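Local coordinates for protein metallocarboxypeptidase (Trypanosoma cruzi, PDB 3DWC) that probably trims amino acids one at a time from the C-terminal ends of peptides, with broad specificity except for proline, as a metal-dependent M32 carboxypeptidase, at residues 436-439 with 445-448; 463-468 with 480-485; 27-32 with 40-45; 87-92 with 158-163; 134-139 with 370-375. All coordinates share one frame; numbering follows the deposited sequence.

How the contacts relate
The first loop closed along the chain is the short one of contact 3, where helix 3-32 turns back into helix 39-57 beside the second subunit. Contact 4 then spans 65 residues to join helix 78-95 to helix 154-162. Contact 5 starts within that span, on helix 125-147, and ends on helix 358-374, so the two cross; Leu158 of contact 4 packs against Phe139 and Met373 of contact 5. Toward the C terminus contacts 1 and 2 follow in series, each closing a small loop: helix 421-441 with helix 443-451, then helix 456-467 with helix 475-483. Cys436 of contact 1 touches Lys465, Ala482 and Thr483 of contact 2.

Contact 1. Residues 436-439 with 445-448; sequences CVRR and VVDD
Arg438 lies across Val446 and reaches the carboxylate of Asp447, joining the end of helix 421-441 to the short helix 443-451 that follows it. From CB, CG lies beside the backbone N (chi1 -81°), and the chain then runs extended to NE, a straight arm long enough to pass the valine before any charge is met. CG comes first, 3.8 Å from Val446 CG2. Further out the other methyl takes over: Val446 CG1 sits over the centre of one face of the guanidinium, 3.8 Å from Arg438 CZ. The tip then uses its edge. Both terminal nitrogens converge end-on on a single oxygen, Arg438 NH1 at 3.1 Å and NH2 at 3.2 Å from Asp447 OD1. That oxygen lies in the guanidinium plane, whereas the carboxylate plane is turned 61° from it; NH1 arrives nearly along the C-O axis and NH2 from above the carboxylate. NH2 also forms a salt bridge with Glu443, the stronger polar partner of this arginine. Val437 CG1 approaches Val446 CG2 at 4.2 Å, the two side chains crossing at about a right angle. Val446, compact and branched, is also packed against two other helices, 421-441 (Met434, Leu441) and 456-467 (Ile458). Arginine suits its own place because its CG methylene and flat face can lie on a valine while its rim meets an acid. With Asp447 at the edge and Glu443 also paired to NH2, the positive charge is probably well compensated, and the methyl over its face and the two-nitrogen grip on OD1 probably limit the rotation of the group.

Contact 2. Residues 463-468 with 480-485; sequences NEKIWQ and RQATGE. With SO4 (sulfate ion), chain S.
Lys465 and Ile466 pack against the methyl group of Ala482. Just before them, Glu464 OE2 forms a long ion pair with Lys465 NZ. Lys465 sets its CB 3.7 Å from Ala482 CB, and its chain stays extended until chi4 (-58°) bends the ammonium over. NZ thereby reaches Ala482 O at 2.7 Å, tilted 20° from the carbonyl plane, and it also pairs with Glu440. Lys465 O receives a bond from a water that in turn accepts from Gln481 NE2, a second bridge between the helices. Ile466 then brings CD1 to 4.0 Å from Ala482 CB, while Tyr274 and Val296 pack on it too. A wider pi-type turn ends the segment, with Gln468 N bonded to Asn463 O and Gln468 NE2 to Glu464 O. On the partner helix, Arg480 NH2 donates to a sulfate, probably from the crystallisation liquor. Alanine is small enough for the backbones to come close, and Gly484 takes the positive phi after the helix. Helices 456-467 and 475-483, consecutive in the chain and joined by a short loop, form a helix-loop-helix, with a lysine hydrogen-bonded to a carbonyl near the end of the second helix, packed beside helix 421-441 (Leu433, Cys436) in this mainly helical M32 fold.

Contact 3. Residues 27-32 with 40-45; sequences DWDSHT and DARGAA
Asp29 and Arg42 form a salt bridge between helix 3-32 and helix 39-57, and nearly every polar atom of the pair is accounted for. Arg42 NH1 and NH2 both donate to Asp29 OD2, each at 3.0 Å, so two nitrogens grip one oxygen end-on. The oxygen lies close to the guanidinium plane, but the carboxylate is turned 64° against it: NH1 comes in on the anti side and NH2 from above, both from the same face. The other oxygen, Asp29 OD1, makes a salt bridge with Arg248 of the second subunit. Arg42 NE is likewise bonded to His21 NE2 of the second subunit, and NH1 has a further weak bond to Ala26 O. Bends at chi2 (70°) and chi3 (48°) curl the arginine so that its tip reaches Asp29. Ser30 N stands 3.2 Å from Arg42 NH1, yet both are donors and do not bond. The hydroxyl of Ser30 turns back along its own helix, OG donating to Asp27 O at 2.7 Å, and Thr32 OG1 does the same to Trp28 O at 2.9 Å; such small hydroxyl residues can satisfy themselves within a helix turn. Asp29 thus stands between an arginine of its own chain and one of its partner, which probably stabilises its charged form and links the two consecutive helices to the second subunit.

Contact 4. Residues 87-92 with 158-163; sequences MRRAWE and LVDIYE
Arg89 reaches from helix 78-95 to Asp160 in the last turn of helix 154-162 and holds it at two points. Its NH2 donates to Asp160 O at 2.9 Å, with an N-H...O angle of 151° and the donor in the carbonyl plane. Its NH1 donates to the side chain of the same residue, Asp160 OD2, at 3.2 Å, and this bond carries the salt bridge. One nitrogen therefore serves the backbone and the other the carboxylate. The two flat groups are almost perpendicular, 85° apart, so that OD2 lies at the guanidinium edge but is approached from above the carboxylate plane. Arg89 can span the gap because CG stands anti to the backbone N (chi1 173°) and the chain continues extended to NE, which is why a long arginine suits a place where the helices are well separated. Asp160 OD1 accepts from Gly165 N in the loop beyond, its stronger partner, and also makes a long, weak ion pair with Lys152. Toward helix 60-71, Arg88 NE pairs with Glu70, while its NH2 bonds Glu92 OE1 at 2.8 Å. Packing lies further out: Pro164 touches Arg89, and Ile161 packs on Glu142 and Arg146 of helix 125-147. Within 158-163, Ile161 CG2 sits 3.9 Å above the centre of the Tyr162 ring. A positive charge placed at the carbonyl end of a helix should interact favourably with its dipole, and here a nearby carboxylate adds to that attraction, so this partly exposed contact is polar rather than hydrophobic.

Contact 5. Residues 134-139 with 370-375; sequences ELIALF and RDLMDG
Ile136 and Leu372 meet through their CD1 methyls, which their torsions turn into the space between helix 125-147 and helix 358-374. In Ile136, CG1 stands beside the backbone N and chi2 (-63°) folds CD1 toward the partner; the chain of Leu372 instead runs out extended to CD1. The methyls are only 3.5 Å apart, tighter than usual van der Waals contact, and the side chains cross at about a right angle. Met373 starts off to one side, but bends at chi2 (44°) and chi3 (38°) curl its thioether back, bringing CE to 3.8 Å from Phe139 CB and SD to 3.8 Å from Phe139 C. A flexible, unbranched methionine suits this place, since it can fold over the other helix's backbone, while the branched Ile136 and Leu372 meet where the backbones come nearest, CA to CA 7.2 Å. The Phe139 ring itself leads away from the contact and stacks on Phe417. Gly375, with positive phi, ends helix 358-374 in a Schellman motif; a CB at these backbone angles would crowd Asp374 O. Around this buried contact, Arg140 of helix 125-147 bonds Leu372 O, helix 154-162 packs Tyr155 and Leu158 against Met373, and helix 99-122 touches Leu135 and Leu138 on helix 125-147.

Contact 1. Residues 436-439 with 445-448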
# COMPACT_ATOMS: atom_id res chain seq x y z
N CYS B 436 27.38 -26.45 -10.32
CA CYS B 436 26.85 -27.57 -9.57
C CYS B 436 25.59 -28.18 -10.19
O CYS B 436 25.47 -29.41 -10.35
CB CYS B 436 26.54 -27.12 -8.13
SG CYS B 436 25.84 -28.44 -7.15
N VAL B 437 24.62 -27.33 -10.48
CA VAL B 437 23.40 -27.79 -11.11
C VAL B 437 23.70 -28.55 -12.41
O VAL B 437 23.10 -29.58 -12.65
CB VAL B 437 22.37 -26.64 -11.29
CG1 VAL B 437 21.25 -27.06 -12.22
CG2 VAL B 437 21.77 -26.23 -9.92
N ARG B 438 24.64 -28.08 -13.22
CA ARG B 438 24.93 -28.73 -14.52
C ARG B 438 25.68 -30.05 -14.31
O ARG B 438 25.45 -31.05 -15.00
CB ARG B 438 25.74 -27.80 -15.44
CG ARG B 438 24.92 -26.74 -16.17
CD ARG B 438 25.81 -25.61 -16.76
NE ARG B 438 24.97 -24.67 -17.51
CZ ARG B 438 24.38 -24.97 -18.66
NH1 ARG B 438 23.61 -24.08 -19.24
NH2 ARG B 438 24.55 -26.15 -19.23
N ARG B 439 26.54 -30.06 -13.30
CA ARG B 439 27.20 -31.27 -12.83
C ARG B 439 26.20 -32.32 -12.39
O ARG B 439 26.30 -33.49 -12.71
CB ARG B 439 28.06 -30.91 -11.61
CG ARG B 439 29.48 -31.23 -11.74
CD ARG B 439 30.08 -31.54 -10.40
NE ARG B 439 30.08 -30.37 -9.53
CZ ARG B 439 29.45 -30.26 -8.37
NH1 ARG B 439 28.71 -31.26 -7.86
NH2 ARG B 439 29.58 -29.12 -7.69
N VAL B 445 20.79 -31.86 -20.23
CA VAL B 445 19.52 -31.71 -19.51
C VAL B 445 19.23 -30.23 -19.16
O VAL B 445 18.16 -29.72 -19.43
CB VAL B 445 19.51 -32.54 -18.22
CG1 VAL B 445 18.28 -32.20 -17.34
CG2 VAL B 445 19.65 -34.06 -18.55
N VAL B 446 20.20 -29.54 -18.56
CA VAL B 446 20.02 -28.13 -18.25
C VAL B 446 19.74 -27.37 -19.53
O VAL B 446 18.81 -26.61 -19.56
CB VAL B 446 21.22 -27.53 -17.49
CG1 VAL B 446 21.03 -26.03 -17.23
CG2 VAL B 446 21.45 -28.29 -16.18
N ASP B 447 20.55 -27.55 -20.58
CA ASP B 447 20.29 -26.86 -21.85
C ASP B 447 18.88 -27.12 -22.41
O ASP B 447 18.22 -26.18 -22.89
CB ASP B 447 21.33 -27.20 -22.89
CG ASP B 447 22.69 -26.58 -22.60
OD1 ASP B 447 22.76 -25.63 -21.78
OD2 ASP B 447 23.68 -27.05 -23.21
N ASP B 448 18.41 -28.35 -22.29
CA ASP B 448 17.06 -28.67 -22.75
C ASP B 448 16.00 -27.96 -21.94
O ASP B 448 15.04 -27.46 -22.52
CB ASP B 448 16.78 -30.18 -22.71
CG ASP B 448 17.46 -30.92 -23.79
OD1 ASP B 448 18.05 -30.23 -24.64
OD2 ASP B 448 17.42 -32.18 -23.79

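Contact 2. Residues 463-468 with 480-485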
# COMPACT_ATOMS: atom_id res chain seq x y z
N ASN B 463 15.91 -24.40 -4.86
CA ASN B 463 15.06 -24.40 -3.70
C ASN B 463 15.68 -25.27 -2.65
O ASN B 463 15.77 -24.86 -1.49
CB ASN B 463 13.66 -24.85 -4.09
CG ASN B 463 12.62 -24.72 -2.94
OD1 ASN B 463 12.60 -23.76 -2.18
ND2 ASN B 463 11.74 -25.71 -2.85
N GLU B 464 16.13 -26.45 -3.06
CA GLU B 464 16.77 -27.38 -2.16
C GLU B 464 18.07 -26.82 -1.62
O GLU B 464 18.35 -26.94 -0.44
CB GLU B 464 17.01 -28.78 -2.84
CG GLU B 464 18.39 -29.46 -2.41
CD GLU B 464 18.83 -30.59 -3.33
OE1 GLU B 464 17.97 -31.50 -3.57
OE2 GLU B 464 20.03 -30.62 -3.80
N LYS B 465 18.90 -26.31 -2.51
CA LYS B 465 20.25 -25.92 -2.13
C LYS B 465 20.34 -24.62 -1.35
O LYS B 465 21.20 -24.47 -0.49
CB LYS B 465 21.18 -25.82 -3.36
CG LYS B 465 21.50 -27.17 -3.95
CD LYS B 465 22.24 -27.05 -5.31
CE LYS B 465 22.54 -28.44 -5.85
NZ LYS B 465 23.37 -29.29 -4.89
N ILE B 466 19.46 -23.69 -1.67
CA ILE B 466 19.55 -22.37 -1.15
C ILE B 466 18.27 -21.94 -0.45
O ILE B 466 18.29 -21.64 0.74
CB ILE B 466 19.91 -21.32 -2.23
CG1 ILE B 466 21.21 -21.70 -2.95
CG2 ILE B 466 19.98 -19.94 -1.58
CD1 ILE B 466 22.45 -21.79 -2.02
N TRP B 467 17.17 -21.87 -1.20
CA TRP B 467 16.00 -21.11 -0.70
C TRP B 467 15.45 -21.68 0.59
O TRP B 467 15.14 -20.94 1.49
CB TRP B 467 14.89 -20.90 -1.74
CG TRP B 467 15.32 -20.45 -3.10
CD1 TRP B 467 16.41 -19.72 -3.42
CD2 TRP B 467 14.60 -20.65 -4.31
NE1 TRP B 467 16.44 -19.47 -4.78
CE2 TRP B 467 15.34 -20.06 -5.35
CE3 TRP B 467 13.42 -21.32 -4.64
CZ2 TRP B 467 14.93 -20.10 -6.67
CZ3 TRP B 467 13.03 -21.40 -5.98
CH2 TRP B 467 13.79 -20.80 -6.96
N GLN B 468 15.39 -23.00 0.74
CA GLN B 468 14.74 -23.56 1.94
C GLN B 468 15.51 -23.36 3.25
O GLN B 468 14.93 -23.50 4.31
CB GLN B 468 14.51 -25.06 1.80
CG GLN B 468 15.81 -25.89 1.83
CD GLN B 468 15.51 -27.37 1.95
OE1 GLN B 468 14.53 -27.71 2.57
NE2 GLN B 468 16.37 -28.23 1.39
N ARG B 480 28.98 -24.72 0.94
CA ARG B 480 29.58 -26.04 1.05
C ARG B 480 28.55 -27.14 0.91
O ARG B 480 28.75 -28.13 0.19
CB ARG B 480 30.29 -26.22 2.41
CG ARG B 480 31.78 -26.18 2.38
CD ARG B 480 32.40 -26.75 3.67
NE ARG B 480 32.37 -25.77 4.75
CZ ARG B 480 33.35 -24.92 5.06
NH1 ARG B 480 33.19 -24.07 6.07
NH2 ARG B 480 34.51 -24.92 4.39
N GLN B 481 27.45 -27.00 1.62
CA GLN B 481 26.41 -28.03 1.54
C GLN B 481 25.80 -28.08 0.14
O GLN B 481 25.52 -29.15 -0.40
CB GLN B 481 25.32 -27.74 2.57
CG GLN B 481 24.54 -28.97 2.96
CD GLN B 481 23.45 -28.65 3.96
OE1 GLN B 481 23.61 -28.88 5.16
NE2 GLN B 481 22.36 -28.04 3.49
N ALA B 482 25.63 -26.91 -0.46
CA ALA B 482 24.95 -26.76 -1.72
C ALA B 482 25.80 -27.15 -2.91
O ALA B 482 25.28 -27.63 -3.91
CB ALA B 482 24.49 -25.28 -1.91
N THR B 483 27.09 -26.85 -2.87
CA THR B 483 27.93 -26.92 -4.07
C THR B 483 29.25 -27.63 -3.83
O THR B 483 30.03 -27.78 -4.75
CB THR B 483 28.28 -25.48 -4.58
OG1 THR B 483 29.15 -24.83 -3.64
CG2 THR B 483 27.01 -24.63 -4.83
N GLY B 484 29.53 -28.03 -2.60
CA GLY B 484 30.72 -28.80 -2.32
C GLY B 484 31.87 -27.98 -1.77
O GLY B 484 32.85 -28.54 -1.33
N GLU B 485 31.77 -26.65 -1.81
CA GLU B 485 32.86 -25.82 -1.34
C GLU B 485 32.35 -24.42 -0.99
O GLU B 485 31.22 -24.04 -1.33
CB GLU B 485 33.96 -25.70 -2.42
CG GLU B 485 33.48 -25.00 -3.68
CD GLU B 485 34.49 -24.97 -4.81
OE1 GLU B 485 35.71 -24.93 -4.56
OE2 GLU B 485 34.05 -24.94 -5.98
S SO4 S . 36.20 -25.25 1.41
O1 SO4 S . 36.49 -24.54 2.66
O2 SO4 S . 34.93 -25.98 1.50
O3 SO4 S . 36.22 -24.27 0.32
O4 SO4 S . 37.22 -26.26 1.13
O HOH W 1 22.72 -26.21 0.99

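Contact 3. Residues 27-32 with 40-45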
# COMPACT_ATOMS: atom_id res chain seq x y z
N ASP B 27 6.66 1.30 1.87
CA ASP B 27 7.80 1.62 0.99
C ASP B 27 7.45 1.23 -0.44
O ASP B 27 7.62 2.00 -1.34
CB ASP B 27 9.08 0.95 1.46
CG ASP B 27 10.29 1.40 0.67
OD1 ASP B 27 10.59 2.62 0.66
OD2 ASP B 27 10.88 0.57 -0.01
N TRP B 28 6.90 0.03 -0.63
CA TRP B 28 6.45 -0.39 -1.95
C TRP B 28 5.50 0.63 -2.58
O TRP B 28 5.68 1.06 -3.74
CB TRP B 28 5.85 -1.83 -1.90
CG TRP B 28 5.21 -2.22 -3.20
CD1 TRP B 28 5.82 -2.80 -4.25
CD2 TRP B 28 3.84 -2.00 -3.58
NE1 TRP B 28 4.92 -2.94 -5.30
CE2 TRP B 28 3.70 -2.43 -4.92
CE3 TRP B 28 2.75 -1.38 -2.96
CZ2 TRP B 28 2.48 -2.36 -5.61
CZ3 TRP B 28 1.53 -1.27 -3.68
CH2 TRP B 28 1.42 -1.76 -4.99
N ASP B 29 4.51 1.08 -1.80
CA ASP B 29 3.47 1.95 -2.29
C ASP B 29 4.01 3.32 -2.62
O ASP B 29 3.53 3.97 -3.58
CB ASP B 29 2.36 2.00 -1.22
CG ASP B 29 1.21 2.86 -1.60
OD1 ASP B 29 0.21 2.32 -2.09
OD2 ASP B 29 1.30 4.08 -1.46
N SER B 30 4.98 3.81 -1.82
CA SER B 30 5.53 5.14 -2.07
C SER B 30 6.18 5.21 -3.46
O SER B 30 6.24 6.26 -4.05
CB SER B 30 6.56 5.56 -0.99
OG SER B 30 7.66 4.67 -1.07
N HIS B 31 6.62 4.07 -3.98
CA HIS B 31 7.29 4.00 -5.29
C HIS B 31 6.40 3.63 -6.46
O HIS B 31 6.85 3.75 -7.60
CB HIS B 31 8.44 2.96 -5.24
CG HIS B 31 9.54 3.37 -4.34
ND1 HIS B 31 9.78 2.76 -3.13
CD2 HIS B 31 10.44 4.39 -4.43
CE1 HIS B 31 10.79 3.37 -2.52
NE2 HIS B 31 11.19 4.38 -3.28
N THR B 32 5.17 3.19 -6.18
CA THR B 32 4.31 2.60 -7.20
C THR B 32 3.02 3.37 -7.29
O THR B 32 2.71 3.88 -8.34
CB THR B 32 4.02 1.12 -6.94
OG1 THR B 32 3.50 0.95 -5.62
CG2 THR B 32 5.26 0.33 -7.08
N ASP B 40 4.99 13.67 2.32
CA ASP B 40 5.31 14.03 3.71
C ASP B 40 4.59 13.15 4.75
O ASP B 40 5.22 12.69 5.73
CB ASP B 40 4.98 15.48 3.97
CG ASP B 40 5.93 16.44 3.25
OD1 ASP B 40 6.90 15.99 2.65
OD2 ASP B 40 5.69 17.66 3.31
N ALA B 41 3.29 12.94 4.53
CA ALA B 41 2.50 12.05 5.41
C ALA B 41 3.06 10.68 5.47
O ALA B 41 3.11 10.09 6.54
CB ALA B 41 1.04 12.00 4.97
N ARG B 42 3.44 10.13 4.31
CA ARG B 42 4.00 8.80 4.26
C ARG B 42 5.37 8.72 4.95
O ARG B 42 5.64 7.73 5.63
CB ARG B 42 4.10 8.29 2.80
CG ARG B 42 4.84 7.06 2.56
CD ARG B 42 4.16 5.80 3.10
NE ARG B 42 2.75 5.78 2.70
CZ ARG B 42 2.35 5.42 1.48
NH1 ARG B 42 3.23 4.97 0.61
NH2 ARG B 42 1.06 5.49 1.14
N GLY B 43 6.20 9.74 4.80
CA GLY B 43 7.57 9.70 5.37
C GLY B 43 7.48 9.86 6.87
O GLY B 43 8.12 9.10 7.59
N ALA B 44 6.61 10.75 7.32
CA ALA B 44 6.31 10.93 8.77
C ALA B 44 5.81 9.62 9.42
O ALA B 44 6.22 9.22 10.54
CB ALA B 44 5.34 12.06 8.94
N ALA B 45 5.00 8.87 8.69
CA ALA B 45 4.41 7.64 9.21
C ALA B 45 5.44 6.53 9.28
O ALA B 45 5.53 5.81 10.27
CB ALA B 45 3.22 7.24 8.36

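Contact 4. Residues 87-92 with 158-163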
# COMPACT_ATOMS: atom_id res chain seq x y z
N MET B 87 18.87 -13.74 15.90
CA MET B 87 18.31 -12.72 16.79
C MET B 87 19.38 -11.80 17.36
O MET B 87 19.21 -10.60 17.39
CB MET B 87 17.59 -13.38 17.98
CG MET B 87 16.28 -14.06 17.65
SD MET B 87 15.66 -14.98 19.06
CE MET B 87 13.95 -15.26 18.52
N ARG B 88 20.46 -12.38 17.90
CA ARG B 88 21.59 -11.57 18.39
C ARG B 88 22.14 -10.66 17.32
O ARG B 88 22.43 -9.49 17.59
CB ARG B 88 22.73 -12.45 18.91
CG ARG B 88 24.00 -11.66 19.21
CD ARG B 88 25.05 -12.49 19.95
NE ARG B 88 24.77 -12.54 21.38
CZ ARG B 88 25.18 -11.63 22.25
NH1 ARG B 88 24.89 -11.78 23.53
NH2 ARG B 88 25.88 -10.57 21.85
N ARG B 89 22.31 -11.20 16.12
CA ARG B 89 22.78 -10.41 14.99
C ARG B 89 21.88 -9.20 14.69
O ARG B 89 22.39 -8.09 14.53
CB ARG B 89 22.90 -11.29 13.74
CG ARG B 89 23.21 -10.49 12.51
CD ARG B 89 23.42 -11.35 11.28
NE ARG B 89 23.46 -10.48 10.08
CZ ARG B 89 24.49 -9.68 9.76
NH1 ARG B 89 25.59 -9.59 10.53
NH2 ARG B 89 24.42 -8.94 8.68
N ALA B 90 20.56 -9.42 14.57
CA ALA B 90 19.62 -8.30 14.35
C ALA B 90 19.69 -7.31 15.51
O ALA B 90 19.66 -6.13 15.29
CB ALA B 90 18.17 -8.79 14.18
N TRP B 91 19.82 -7.81 16.74
CA TRP B 91 19.90 -6.95 17.92
C TRP B 91 21.20 -6.12 17.91
O TRP B 91 21.19 -4.91 18.16
CB TRP B 91 19.78 -7.80 19.19
CG TRP B 91 19.95 -7.02 20.44
CD1 TRP B 91 18.97 -6.41 21.17
CD2 TRP B 91 21.18 -6.76 21.12
NE1 TRP B 91 19.53 -5.77 22.26
CE2 TRP B 91 20.88 -5.98 22.25
CE3 TRP B 91 22.51 -7.12 20.89
CZ2 TRP B 91 21.86 -5.56 23.12
CZ3 TRP B 91 23.47 -6.69 21.75
CH2 TRP B 91 23.15 -5.92 22.85
N GLU B 92 22.32 -6.76 17.60
CA GLU B 92 23.59 -6.04 17.51
C GLU B 92 23.58 -4.98 16.41
O GLU B 92 24.13 -3.91 16.56
CB GLU B 92 24.75 -7.03 17.30
CG GLU B 92 25.11 -7.78 18.57
CD GLU B 92 26.18 -8.82 18.38
OE1 GLU B 92 26.43 -9.59 19.33
OE2 GLU B 92 26.78 -8.89 17.29
N LEU B 158 31.67 -3.07 8.31
CA LEU B 158 30.67 -2.50 7.42
C LEU B 158 30.20 -3.52 6.36
O LEU B 158 29.00 -3.67 6.12
CB LEU B 158 31.16 -1.21 6.78
CG LEU B 158 31.28 0.02 7.72
CD1 LEU B 158 32.12 1.11 7.06
CD2 LEU B 158 29.91 0.59 8.11
N VAL B 159 31.13 -4.23 5.75
CA VAL B 159 30.76 -5.25 4.76
C VAL B 159 29.86 -6.31 5.40
O VAL B 159 28.93 -6.81 4.78
CB VAL B 159 32.00 -5.89 4.11
CG1 VAL B 159 31.61 -7.10 3.25
CG2 VAL B 159 32.77 -4.81 3.26
N ASP B 160 30.14 -6.61 6.67
CA ASP B 160 29.36 -7.54 7.47
C ASP B 160 27.88 -7.18 7.56
O ASP B 160 27.08 -8.07 7.77
CB ASP B 160 29.96 -7.63 8.88
CG ASP B 160 29.32 -8.74 9.72
OD1 ASP B 160 29.63 -9.94 9.50
OD2 ASP B 160 28.51 -8.41 10.62
N ILE B 161 27.53 -5.90 7.41
CA ILE B 161 26.12 -5.50 7.42
C ILE B 161 25.35 -6.25 6.33
O ILE B 161 24.23 -6.77 6.56
CB ILE B 161 25.96 -3.94 7.21
CG1 ILE B 161 26.63 -3.16 8.33
CG2 ILE B 161 24.48 -3.53 7.14
CD1 ILE B 161 26.71 -1.61 8.04
N TYR B 162 25.98 -6.35 5.17
CA TYR B 162 25.37 -6.88 3.98
C TYR B 162 25.77 -8.32 3.70
O TYR B 162 25.03 -9.05 3.04
CB TYR B 162 25.82 -6.03 2.81
CG TYR B 162 25.60 -4.58 3.04
CD1 TYR B 162 24.31 -4.05 3.09
CD2 TYR B 162 26.68 -3.72 3.21
CE1 TYR B 162 24.13 -2.70 3.31
CE2 TYR B 162 26.49 -2.37 3.44
CZ TYR B 162 25.23 -1.87 3.49
OH TYR B 162 25.08 -0.53 3.71
N GLU B 163 26.94 -8.72 4.18
CA GLU B 163 27.52 -10.02 3.86
C GLU B 163 28.05 -10.67 5.13
O GLU B 163 29.24 -10.68 5.37
CB GLU B 163 28.64 -9.83 2.80
CG GLU B 163 28.94 -11.09 2.01
CD GLU B 163 27.75 -11.61 1.21
OE1 GLU B 163 27.10 -10.80 0.56
OE2 GLU B 163 27.45 -12.84 1.25

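Contact 5. Residues 134-139 with 370-375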
# COMPACT_ATOMS: atom_id res chain seq x y z
N GLU B 134 33.12 14.37 4.95
CA GLU B 134 32.37 14.10 6.20
C GLU B 134 31.75 12.70 6.22
O GLU B 134 31.72 12.03 7.26
CB GLU B 134 31.25 15.13 6.41
CG GLU B 134 31.71 16.53 6.76
CD GLU B 134 30.53 17.43 7.13
OE1 GLU B 134 30.23 18.38 6.35
OE2 GLU B 134 29.89 17.16 8.17
N LEU B 135 31.23 12.28 5.07
CA LEU B 135 30.76 10.89 4.87
C LEU B 135 31.85 9.90 5.21
O LEU B 135 31.69 9.06 6.09
CB LEU B 135 30.28 10.69 3.44
CG LEU B 135 28.99 11.45 3.12
CD1 LEU B 135 28.71 11.45 1.64
CD2 LEU B 135 27.81 10.86 3.92
N ILE B 136 33.00 10.06 4.56
CA ILE B 136 34.12 9.15 4.78
C ILE B 136 34.55 9.13 6.25
O ILE B 136 34.98 8.09 6.74
CB ILE B 136 35.34 9.50 3.85
CG1 ILE B 136 34.96 9.36 2.38
CG2 ILE B 136 36.54 8.59 4.14
CD1 ILE B 136 34.57 7.95 1.96
N ALA B 137 34.44 10.25 6.95
CA ALA B 137 34.79 10.28 8.38
C ALA B 137 33.72 9.59 9.22
O ALA B 137 34.04 8.92 10.20
CB ALA B 137 35.00 11.71 8.85
N LEU B 138 32.47 9.75 8.82
CA LEU B 138 31.33 9.07 9.45
C LEU B 138 31.40 7.54 9.29
O LEU B 138 31.18 6.79 10.26
CB LEU B 138 30.01 9.60 8.86
CG LEU B 138 28.69 9.44 9.63
CD1 LEU B 138 28.14 8.04 9.48
CD2 LEU B 138 28.83 9.80 11.08
N PHE B 139 31.72 7.10 8.06
CA PHE B 139 31.86 5.66 7.74
C PHE B 139 32.97 5.02 8.53
O PHE B 139 32.81 3.90 9.02
CB PHE B 139 32.18 5.45 6.25
CG PHE B 139 31.09 5.83 5.31
CD1 PHE B 139 31.40 6.38 4.08
CD2 PHE B 139 29.74 5.61 5.62
CE1 PHE B 139 30.41 6.72 3.19
CE2 PHE B 139 28.75 5.94 4.73
CZ PHE B 139 29.08 6.51 3.53
N ARG B 370 37.78 0.40 0.32
CA ARG B 370 38.82 -0.18 1.17
C ARG B 370 39.95 0.81 1.48
O ARG B 370 40.38 0.94 2.64
CB ARG B 370 39.37 -1.46 0.50
CG ARG B 370 40.38 -2.24 1.34
CD ARG B 370 41.20 -3.17 0.44
NE ARG B 370 41.88 -2.47 -0.65
CZ ARG B 370 42.45 -3.05 -1.71
NH1 ARG B 370 42.46 -4.37 -1.86
NH2 ARG B 370 43.04 -2.30 -2.64
N ASP B 371 40.42 1.50 0.45
CA ASP B 371 41.55 2.42 0.57
C ASP B 371 41.21 3.68 1.37
O ASP B 371 42.08 4.23 2.05
CB ASP B 371 42.09 2.82 -0.80
CG ASP B 371 42.97 1.73 -1.45
OD1 ASP B 371 43.30 0.72 -0.77
OD2 ASP B 371 43.37 1.92 -2.63
N LEU B 372 39.97 4.15 1.27
CA LEU B 372 39.54 5.33 2.03
C LEU B 372 39.45 4.99 3.52
O LEU B 372 39.97 5.68 4.37
CB LEU B 372 38.19 5.86 1.51
CG LEU B 372 38.16 6.59 0.17
CD1 LEU B 372 36.76 6.61 -0.39
CD2 LEU B 372 38.71 8.07 0.28
N MET B 373 38.78 3.89 3.81
CA MET B 373 38.63 3.34 5.15
C MET B 373 40.01 3.11 5.81
O MET B 373 40.20 3.40 7.00
CB MET B 373 37.84 2.01 5.02
CG MET B 373 36.70 1.76 6.01
SD MET B 373 35.52 3.09 6.39
CE MET B 373 35.31 3.90 4.83
N ASP B 374 40.96 2.60 5.02
CA ASP B 374 42.37 2.34 5.42
C ASP B 374 43.20 3.58 5.72
O ASP B 374 44.23 3.47 6.38
CB ASP B 374 43.14 1.62 4.29
CG ASP B 374 43.37 0.15 4.56
OD1 ASP B 374 43.00 -0.33 5.66
OD2 ASP B 374 43.92 -0.54 3.66
N GLY B 375 42.81 4.72 5.18
CA GLY B 375 43.64 5.93 5.20
C GLY B 375 44.61 6.03 4.04
O GLY B 375 45.32 7.04 3.92